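Inner membrane protein (Salmonella typhimurium LT2, PDB 2QJV) probably acts as a glucuronate isomerase of the KduI/IolB family in the cupin clan, and binds nickel in the crystal. Local coordinates at residues A[81-86]-A[124-129]. The protein carries 2 engineered substitutions. Numbering follows the deposited sequence.
With SO4 (sulfate ion), chain I.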
# COMPACT_ATOMS: atom_id res chain seq x y z
N ARG A 81 -18.55 -34.44 -6.55
CA ARG A 81 -19.83 -33.87 -6.07
C ARG A 81 -20.64 -34.86 -5.20
O ARG A 81 -21.87 -34.92 -5.28
CB ARG A 81 -20.71 -33.36 -7.21
CG ARG A 81 -20.06 -32.26 -8.04
CD ARG A 81 -20.92 -31.91 -9.21
NE ARG A 81 -22.20 -31.25 -8.92
CZ ARG A 81 -22.39 -29.93 -8.79
NH1 ARG A 81 -21.40 -29.07 -8.91
NH2 ARG A 81 -23.60 -29.47 -8.56
N ILE A 82 -19.90 -35.60 -4.38
CA ILE A 82 -20.47 -36.54 -3.43
C ILE A 82 -19.89 -36.15 -2.07
O ILE A 82 -18.76 -35.61 -2.00
CB ILE A 82 -20.28 -38.05 -3.84
CG1 ILE A 82 -18.78 -38.47 -3.77
CG2 ILE A 82 -20.96 -38.36 -5.20
CD1 ILE A 82 -18.55 -39.96 -4.07
N PRO A 83 -20.67 -36.33 -0.97
CA PRO A 83 -20.15 -35.85 0.30
C PRO A 83 -18.82 -36.50 0.78
O PRO A 83 -18.56 -37.67 0.51
CB PRO A 83 -21.29 -36.16 1.29
CG PRO A 83 -22.52 -36.23 0.45
CD PRO A 83 -22.06 -36.84 -0.83
N ALA A 84 -18.01 -35.68 1.43
CA ALA A 84 -16.77 -36.14 2.06
C ALA A 84 -17.08 -37.02 3.28
O ALA A 84 -18.19 -36.97 3.85
CB ALA A 84 -15.94 -34.96 2.49
N TYR A 85 -16.11 -37.88 3.59
CA TYR A 85 -16.02 -38.50 4.89
C TYR A 85 -15.20 -37.53 5.78
O TYR A 85 -14.22 -36.92 5.32
CB TYR A 85 -15.30 -39.85 4.87
CG TYR A 85 -16.13 -40.98 4.34
CD1 TYR A 85 -16.43 -41.08 2.97
CD2 TYR A 85 -16.59 -41.98 5.19
CE1 TYR A 85 -17.19 -42.15 2.48
CE2 TYR A 85 -17.31 -43.06 4.71
CZ TYR A 85 -17.62 -43.14 3.36
OH TYR A 85 -18.38 -44.19 2.92
N SER A 86 -15.60 -37.44 7.04
CA SER A 86 -14.93 -36.63 8.04
C SER A 86 -14.92 -37.37 9.38
O SER A 86 -15.72 -38.27 9.62
CB SER A 86 -15.62 -35.26 8.22
OG SER A 86 -15.79 -34.64 6.96
N GLN A 124 -23.72 -40.27 4.81
CA GLN A 124 -25.07 -40.45 5.32
C GLN A 124 -25.44 -39.45 6.45
O GLN A 124 -26.60 -39.23 6.70
CB GLN A 124 -25.29 -41.92 5.79
CG GLN A 124 -25.30 -42.95 4.65
CD GLN A 124 -23.98 -43.09 3.87
OE1 GLN A 124 -22.87 -43.22 4.45
NE2 GLN A 124 -24.09 -43.07 2.54
N GLU A 125 -24.45 -38.88 7.12
CA GLU A 125 -24.70 -37.86 8.16
C GLU A 125 -24.50 -36.43 7.66
O GLU A 125 -24.62 -35.50 8.45
CB GLU A 125 -23.81 -38.08 9.40
CG GLU A 125 -24.23 -39.25 10.31
CD GLU A 125 -23.71 -40.55 9.85
OE1 GLU A 125 -22.47 -40.67 9.72
OE2 GLU A 125 -24.53 -41.48 9.64
N VAL A 126 -24.18 -36.25 6.38
CA VAL A 126 -23.96 -34.92 5.77
C VAL A 126 -25.27 -34.45 5.14
O VAL A 126 -25.83 -35.15 4.31
CB VAL A 126 -22.87 -34.98 4.67
CG1 VAL A 126 -22.73 -33.62 3.94
CG2 VAL A 126 -21.54 -35.47 5.24
N GLY A 127 -25.77 -33.28 5.55
CA GLY A 127 -26.97 -32.73 4.94
C GLY A 127 -26.65 -32.14 3.56
O GLY A 127 -25.77 -31.29 3.45
N VAL A 128 -27.33 -32.63 2.52
CA VAL A 128 -27.16 -32.20 1.13
C VAL A 128 -28.31 -31.29 0.77
O VAL A 128 -29.47 -31.63 1.02
CB VAL A 128 -27.10 -33.40 0.16
CG1 VAL A 128 -27.09 -32.94 -1.29
CG2 VAL A 128 -25.89 -34.33 0.49
N GLU A 129 -28.00 -30.11 0.25
CA GLU A 129 -29.02 -29.14 -0.16
C GLU A 129 -28.55 -28.31 -1.36
O GLU A 129 -27.35 -28.15 -1.58
CB GLU A 129 -29.46 -28.24 1.01
CG GLU A 129 -28.35 -27.46 1.66
CD GLU A 129 -28.82 -26.45 2.73
OE1 GLU A 129 -30.06 -26.27 2.89
OE2 GLU A 129 -27.94 -25.83 3.40
S SO4 I . -25.95 -32.31 -8.49
O1 SO4 I . -26.80 -32.84 -7.41
O2 SO4 I . -25.97 -30.85 -8.29
O3 SO4 I . -26.51 -32.61 -9.82
O4 SO4 I . -24.62 -32.94 -8.46
O HOH W 1 -20.80 -44.71 4.10
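V126 meets P83 with both of its methyl groups, because its first torsion sets CG1 anti to the backbone N (chi1 174°) and CG2 anti to the carbonyl carbon. P83 CB comes down on the branch point, 3.9 Å from V126 CB. It lies just as near CG1, and only slightly farther from CG2. V126 CG2 also reaches the backbone oxygen of A84, at 3.9 Å from A84 O. V128 has nearly the same first torsion, and its CG2 is the methyl that touches the next ring atom, 3.9 Å from P83 CG. The P83 ring and the V128 side chain cross at about a right angle. No direct hydrogen bond joins the two segments, so the direct contact is van der Waals packing.

The protein belongs to the cupin clan, and the contact joins the loop before strand 86-89 of one antiparallel sheet to the start of strand 127-131, an outermost strand of another. Backbone hydrogen bonds tie G127 and E129 to the neighbouring strand 138-142.

A water joins the polar ends of Y85 and Q124. The water oxygen lies 2.7 Å from Y85 OH. The same water donates a hydrogen bond to Q124 OE1, with its oxygen 2.6 Å away. Q124 OE1 is also hydrogen-bonded to S122 OG, so two partners hold this oxygen.

At the other end R81 grips a sulfate, probably from the crystallisation liquor. The sulfur lies in the guanidinium plane, at the edge. R81 NE donates to sulfate O4 (3.0 Å) in a nearly straight bond (N-H...O 175°), and R81 NH2 donates to sulfate O2 (2.8 Å). H130 NE2 is a further partner of the anion.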